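Local structure of small archaeal modifier protein 1 (Haloferax volcanii DS2, 4HRO) at residues Ala29-Leu35 with Ala69-Thr75; Ile60-Gly66 with Asp79-Phe84. The protein is a ubiquitin-like modifier that is joined through its C-terminal glycine to lysines of target proteins, and also serves as a sulfur carrier in molybdenum cofactor biosynthesis. All coordinates share one frame; numbering follows the deposited sequence. Where two conformers were deposited one is given.

How the interactions relate
Reading from the N terminus, the chain first lays down strands 2-8 and 20-25, then enters residues 29-35, where helix 31-41 begins. Residues 60-66 follow with strand 61-64. Residues 69-75 then return to the start of the helix and close interaction 1, spanning 33 residues. Residues 79-84 come last, closing interaction 2 over the 12 residues between its segments. The two contacts therefore cross, their segments alternating along the chain. Interaction 1 ties the helix start to the connection between strands, while interaction 2 pairs two strands of the beta-grasp sheet. They meet where Ala34 packs on Leu81 and the Arg64 side chain runs beside Ala74 and Thr75.

Interaction 1: residues Ala29-Leu35 with Ala69-Thr75; sequences ATVGDAL and AALGEAT. With CA (calcium ion), chain D.
Val31 and Gly32, in the first turn of helix 31-41, give their backbone N-H groups to the loop 69-75. Val31 N bonds Glu73 O at 2.8 Å, and Gly32 N reaches Leu71 O at 2.8 Å, in the carbonyl plane on a lone pair. Gly32 suits this place because a CB would crowd that same oxygen. Thr30 and Asp33 form a capping box: Thr30 OG1, held between the backbone N and the carbonyl carbon (chi1 63°) and so turned to the helix start, accepts from Asp33 N at 3.0 Å, while Asp33 OD2 takes Thr30 N.

Among apolar groups, Val31 CG1 meets Leu71 CD2 at 4.0 Å, the two side chains crossing nearly at right angles; Val31 CG2 lies 3.8 Å from Thr75 CG2.

Thr75 uses both its branches. Its OG1 donates to Ala29 O at 2.8 Å from above the carbonyl plane. A valine in its place would probably leave Ala29 O without this donor and a calcium-bound water without its acceptor.

Thr75 O binds the calcium ion at 2.3 Å, Gly27 supplies another carbonyl ligand, and five waters are also bound. The largely hydrated ion thus joins Gly27, just before residues 29-35, to Thr75, while loop carbonyls satisfy helix N-H groups that have no preceding turn to bond.

Interaction 2: residues Ile60-Gly66 with Asp79-Phe84; sequences INVLRNG and DELALF. With CA (calcium ion), chain C.
Asn61 to Arg64 and Leu81 to Phe84 run antiparallel, their strand axes 4.7 Å apart at closest approach, with Asn61-Phe84 and Leu63-Ala82 as hydrogen-bonded pairs and Val62-Leu83 and Arg64-Leu81 as non-hydrogen-bonded ones. Asn65 N adds a bond to Glu80 O where the first strand ends, and a water bridges that oxygen to Gly66 N.

The side chains alternate between two faces. On the face of Val62, Arg64, Leu81 and Leu83, the branched aliphatic residues fill the buried side. With CG anti to the backbone N (chi1 -168°), Leu83 brings CD1 across to the other segment, against Val62 CG2 at 3.8 Å and Ile60 CG2 at 3.6 Å.

Arg64 combines an apolar stem with a charged end. Its CG packs 3.8 Å from Leu81 CD2, and the chain, extended from CG to NE, carries the guanidinium to Asp79. There Arg64 NE bonds Asp79 OD2 at 2.8 Å, the core of a salt bridge. The carboxylate oxygen lies near the guanidinium plane, yet NE meets it from above the carboxylate plane, the two planes being 64° apart. NH2 adds only weak bonds. Asp79 OD2 also accepts from Ala76 N, so the turn just before it grips the same oxygen.

On the face of Leu63, Ala82 and Phe84, small Ala82 leaves its CB 4.2 Å from Leu63 CB, and Leu63 CD1 meets Phe84 CE2 obliquely at 4.1 Å. Beyond the pairing, Glu80 binds a calcium ion through both carboxylate oxygens.

Strand 80-84 is central in the sheet, flanked by strand 2-8 and strand 61-64, which in turn bonds Ala69. Helix 31-41 covers the Val62-Leu83 face through Val31, Ala34, Leu35 and Leu38, and on the other face Phe84 stacks with Phe9.

Interaction 1: residues Ala29-Leu35 with Ala69-Thr75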
loop_
_atom_site.group_PDB
_atom_site.type_symbol
_atom_site.label_atom_id
_atom_site.label_comp_id
_atom_site.label_asym_id
_atom_site.label_seq_id
_atom_site.Cartn_x
_atom_site.Cartn_y
_atom_site.Cartn_z
ATOM N N ALA A 29 9.004 8.265 -5.769
ATOM C CA ALA A 29 8.398 6.956 -5.490
ATOM C C ALA A 29 7.002 6.893 -6.064
ATOM O O ALA A 29 6.213 7.820 -5.906
ATOM C CB ALA A 29 8.334 6.698 -3.996
ATOM N N THR A 30 6.687 5.776 -6.692
ATOM C CA THR A 30 5.334 5.541 -7.178
ATOM C C THR A 30 4.462 4.967 -6.068
ATOM O O THR A 30 4.939 4.593 -4.997
ATOM C CB THR A 30 5.362 4.547 -8.328
ATOM O OG1 THR A 30 5.869 3.312 -7.819
ATOM C CG2 THR A 30 6.213 5.052 -9.481
ATOM N N VAL A 31 3.177 4.850 -6.350
ATOM C CA VAL A 31 2.282 4.152 -5.461
ATOM C C VAL A 31 2.769 2.726 -5.203
ATOM O O VAL A 31 2.736 2.241 -4.065
ATOM C CB VAL A 31 0.835 4.189 -6.029
ATOM C CG1 VAL A 31 -0.064 3.221 -5.281
ATOM C CG2 VAL A 31 0.282 5.627 -5.985
ATOM N N GLY A 32 3.232 2.050 -6.249
ATOM C CA GLY A 32 3.821 0.729 -6.114
ATOM C C GLY A 32 5.044 0.694 -5.201
ATOM O O GLY A 32 5.216 -0.228 -4.399
ATOM N N ASP A 33 5.898 1.705 -5.304
ATOM C CA ASP A 33 7.025 1.816 -4.394
ATOM C C ASP A 33 6.545 2.023 -2.953
ATOM O O ASP A 33 7.094 1.429 -2.017
ATOM C CB ASP A 33 7.945 2.973 -4.777
ATOM C CG ASP A 33 8.647 2.782 -6.099
ATOM O OD1 ASP A 33 8.916 1.631 -6.489
ATOM O OD2 ASP A 33 8.932 3.800 -6.740
ATOM N N ALA A 34 5.512 2.841 -2.756
ATOM C CA ALA A 34 4.953 3.038 -1.411
ATOM C C ALA A 34 4.319 1.741 -0.875
ATOM O O ALA A 34 4.402 1.457 0.330
ATOM C CB ALA A 34 3.934 4.172 -1.410
ATOM N N LEU A 35 3.723 0.945 -1.765
ATOM C CA LEU A 35 3.176 -0.344 -1.374
ATOM C C LEU A 35 4.290 -1.313 -0.958
ATOM O O LEU A 35 4.167 -2.035 0.029
ATOM C CB LEU A 35 2.333 -0.893 -2.524
ATOM C CG LEU A 35 1.675 -2.243 -2.303
ATOM C CD1 LEU A 35 0.794 -2.262 -1.050
ATOM C CD2 LEU A 35 0.879 -2.628 -3.547
ATOM N N ALA A 69 -6.004 4.269 -7.702
ATOM C CA ALA A 69 -4.681 4.573 -8.234
ATOM C C ALA A 69 -4.009 3.326 -8.784
ATOM O O ALA A 69 -4.025 2.264 -8.147
ATOM C CB ALA A 69 -3.825 5.196 -7.159
ATOM N N ALA A 70 -3.401 3.467 -9.957
ATOM C CA ALA A 70 -2.532 2.457 -10.523
ATOM C C ALA A 70 -1.168 2.554 -9.854
ATOM O O ALA A 70 -0.765 3.621 -9.352
ATOM C CB ALA A 70 -2.413 2.644 -12.025
ATOM N N LEU A 71 -0.437 1.446 -9.865
ATOM C CA LEU A 71 0.816 1.378 -9.119
ATOM C C LEU A 71 1.886 2.318 -9.677
ATOM O O LEU A 71 2.790 2.721 -8.961
ATOM C CB LEU A 71 1.348 -0.057 -9.018
ATOM C CG LEU A 71 0.514 -1.048 -8.197
ATOM C CD1 LEU A 71 1.302 -2.323 -7.965
ATOM C CD2 LEU A 71 0.054 -0.484 -6.883
ATOM N N GLY A 72 1.805 2.681 -10.954
ATOM C CA GLY A 72 2.760 3.625 -11.535
ATOM C C GLY A 72 2.514 5.092 -11.244
ATOM O O GLY A 72 3.327 5.938 -11.633
ATOM N N GLU A 73 1.412 5.422 -10.578
ATOM C CA GLU A 73 1.121 6.822 -10.275
ATOM C C GLU A 73 2.065 7.398 -9.238
ATOM O O GLU A 73 2.683 6.676 -8.464
ATOM C CB GLU A 73 -0.338 6.992 -9.839
ATOM C CG GLU A 73 -1.319 6.786 -10.993
ATOM C CD GLU A 73 -2.774 6.831 -10.588
ATOM O OE1 GLU A 73 -3.539 6.080 -11.222
ATOM O OE2 GLU A 73 -3.153 7.619 -9.676
ATOM N N ALA A 74 2.171 8.719 -9.239
ATOM C CA ALA A 74 3.019 9.440 -8.309
ATOM C C ALA A 74 2.479 9.402 -6.884
ATOM O O ALA A 74 1.318 9.081 -6.652
ATOM C CB ALA A 74 3.165 10.892 -8.768
ATOM N N THR A 75 3.361 9.711 -5.949
ATOM C CA THR A 75 2.983 9.951 -4.568
ATOM C C THR A 75 3.576 11.276 -4.129
ATOM O O THR A 75 4.498 11.802 -4.755
ATOM C CB THR A 75 3.483 8.845 -3.607
ATOM O OG1 THR A 75 4.916 8.799 -3.605
ATOM C CG2 THR A 75 2.895 7.504 -3.958
HETATM CA CA CA D . 6.597 12.314 -5.662
HETATM O O HOH W 1 6.269 10.303 -6.920
HETATM O O HOH W 2 6.971 10.760 -3.759
HETATM O O HOH W 3 6.939 14.287 -4.432
HETATM O O HOH W 4 7.593 13.086 -7.744
HETATM O O HOH W 5 4.962 13.582 -6.863
#

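Interaction 2: residues Ile60-Gly66 with Asp79-Phe84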
loop_
_atom_site.group_PDB
_atom_site.type_symbol
_atom_site.label_atom_id
_atom_site.label_comp_id
_atom_site.label_asym_id
_atom_site.label_seq_id
_atom_site.Cartn_x
_atom_site.Cartn_y
_atom_site.Cartn_z
ATOM N N ILE A 60 -7.801 -6.267 -5.659
ATOM C CA ILE A 60 -7.333 -5.416 -4.569
ATOM C C ILE A 60 -7.505 -3.980 -5.011
ATOM O O ILE A 60 -7.163 -3.633 -6.138
ATOM C CB ILE A 60 -5.876 -5.685 -4.232
ATOM C CG1 ILE A 60 -5.780 -7.030 -3.530
ATOM C CG2 ILE A 60 -5.284 -4.543 -3.345
ATOM C CD1 ILE A 60 -4.380 -7.445 -3.180
ATOM N N ASN A 61 -8.033 -3.139 -4.131
ATOM C CA ASN A 61 -8.299 -1.748 -4.477
ATOM C C ASN A 61 -7.361 -0.807 -3.722
ATOM O O ASN A 61 -7.484 -0.622 -2.508
ATOM C CB ASN A 61 -9.766 -1.375 -4.221
ATOM C CG ASN A 61 -10.731 -2.102 -5.155
ATOM O OD1 ASN A 61 -10.324 -2.660 -6.170
ATOM N ND2 ASN A 61 -12.014 -2.088 -4.812
ATOM N N VAL A 62 -6.445 -0.205 -4.479
ATOM C CA VAL A 62 -5.464 0.730 -3.977
ATOM C C VAL A 62 -5.994 2.125 -4.257
ATOM O O VAL A 62 -6.301 2.446 -5.412
ATOM C CB VAL A 62 -4.122 0.534 -4.696
ATOM C CG1 VAL A 62 -3.104 1.500 -4.146
ATOM C CG2 VAL A 62 -3.627 -0.906 -4.570
ATOM N N LEU A 63 -6.096 2.960 -3.227
ATOM C CA LEU A 63 -6.512 4.343 -3.375
ATOM C C LEU A 63 -5.407 5.283 -2.961
ATOM O O LEU A 63 -4.647 5.005 -2.019
ATOM C CB LEU A 63 -7.748 4.661 -2.541
ATOM C CG LEU A 63 -8.971 3.779 -2.686
ATOM C CD1 LEU A 63 -10.109 4.374 -1.863
ATOM C CD2 LEU A 63 -9.391 3.587 -4.108
ATOM N N ARG A 64 -5.344 6.417 -3.650
ATOM C CA ARG A 64 -4.491 7.531 -3.276
ATOM C C ARG A 64 -5.402 8.740 -3.082
ATOM O O ARG A 64 -6.088 9.171 -4.025
ATOM C CB ARG A 64 -3.464 7.831 -4.373
ATOM C CG ARG A 64 -2.632 9.046 -4.073
ATOM C CD ARG A 64 -1.728 9.430 -5.201
ATOM N NE ARG A 64 -0.887 10.541 -4.774
ATOM C CZ ARG A 64 -0.510 11.557 -5.544
ATOM N NH1 ARG A 64 -0.870 11.645 -6.827
ATOM N NH2 ARG A 64 0.254 12.505 -5.014
ATOM N N ASN A 65 -5.440 9.291 -1.872
ATOM C CA ASN A 65 -6.267 10.442 -1.553
ATOM C C ASN A 65 -7.704 10.237 -2.032
ATOM O O ASN A 65 -8.323 11.138 -2.597
ATOM C CB ASN A 65 -5.629 11.714 -2.113
ATOM C CG ASN A 65 -4.216 11.939 -1.604
ATOM O OD1 ASN A 65 -3.325 12.373 -2.342
ATOM N ND2 ASN A 65 -4.003 11.652 -0.348
ATOM N N GLY A 66 -8.238 9.052 -1.773
ATOM C CA GLY A 66 -9.646 8.743 -2.006
ATOM C C GLY A 66 -10.003 8.319 -3.420
ATOM O O GLY A 66 -11.170 8.045 -3.687
ATOM N N ASP A 79 0.370 12.160 1.636
ATOM C CA ASP A 79 -0.649 11.347 0.988
ATOM C C ASP A 79 -1.311 10.391 1.984
ATOM O O ASP A 79 -0.687 9.903 2.933
ATOM C CB ASP A 79 -0.071 10.504 -0.152
ATOM C CG ASP A 79 0.028 11.227 -1.470
ATOM O OD1 ASP A 79 -0.452 12.362 -1.622
ATOM O OD2 ASP A 79 0.606 10.598 -2.383
ATOM N N GLU A 80 -2.585 10.133 1.722
ATOM C CA GLU A 80 -3.408 9.165 2.407
ATOM C C GLU A 80 -3.657 8.024 1.433
ATOM O O GLU A 80 -4.470 8.148 0.499
ATOM C CB GLU A 80 -4.726 9.821 2.828
ATOM C CG GLU A 80 -4.480 10.925 3.832
ATOM C CD GLU A 80 -5.689 11.777 4.143
ATOM O OE1 GLU A 80 -6.704 11.738 3.441
ATOM O OE2 GLU A 80 -5.656 12.560 5.101
ATOM N N LEU A 81 -2.939 6.923 1.622
ATOM C CA LEU A 81 -3.048 5.752 0.759
ATOM C C LEU A 81 -3.904 4.728 1.471
ATOM O O LEU A 81 -3.845 4.606 2.693
ATOM C CB LEU A 81 -1.646 5.186 0.465
ATOM C CG LEU A 81 -0.639 6.207 -0.090
ATOM C CD1 LEU A 81 0.720 5.528 -0.308
ATOM C CD2 LEU A 81 -1.129 6.890 -1.347
ATOM N N ALA A 82 -4.692 3.969 0.727
ATOM C CA ALA A 82 -5.568 2.952 1.319
ATOM C C ALA A 82 -5.473 1.663 0.532
ATOM O O ALA A 82 -5.399 1.675 -0.708
ATOM C CB ALA A 82 -7.016 3.427 1.390
ATOM N N LEU A 83 -5.501 0.550 1.250
ATOM C CA LEU A 83 -5.395 -0.765 0.670
ATOM C C LEU A 83 -6.558 -1.612 1.162
ATOM O O LEU A 83 -6.629 -1.959 2.361
ATOM C CB LEU A 83 -4.068 -1.397 1.081
ATOM C CG LEU A 83 -3.648 -2.667 0.351
ATOM C CD1 LEU A 83 -3.416 -2.399 -1.113
ATOM C CD2 LEU A 83 -2.391 -3.257 0.961
ATOM N N PHE A 84 -7.468 -1.943 0.245
ATOM C CA PHE A 84 -8.618 -2.776 0.563
ATOM C C PHE A 84 -8.467 -4.124 -0.103
ATOM O O PHE A 84 -8.148 -4.208 -1.284
ATOM C CB PHE A 84 -9.926 -2.144 0.055
ATOM C CG PHE A 84 -10.349 -0.904 0.783
ATOM C CD1 PHE A 84 -11.147 -0.995 1.899
ATOM C CD2 PHE A 84 -10.004 0.350 0.321
ATOM C CE1 PHE A 84 -11.571 0.133 2.563
ATOM C CE2 PHE A 84 -10.422 1.481 0.986
ATOM C CZ PHE A 84 -11.209 1.368 2.103
HETATM CA CA CA C . -7.852 13.456 4.877
HETATM O O HOH W 6 -7.040 7.024 -0.035
HETATM O O HOH W 7 -9.171 13.671 2.893
#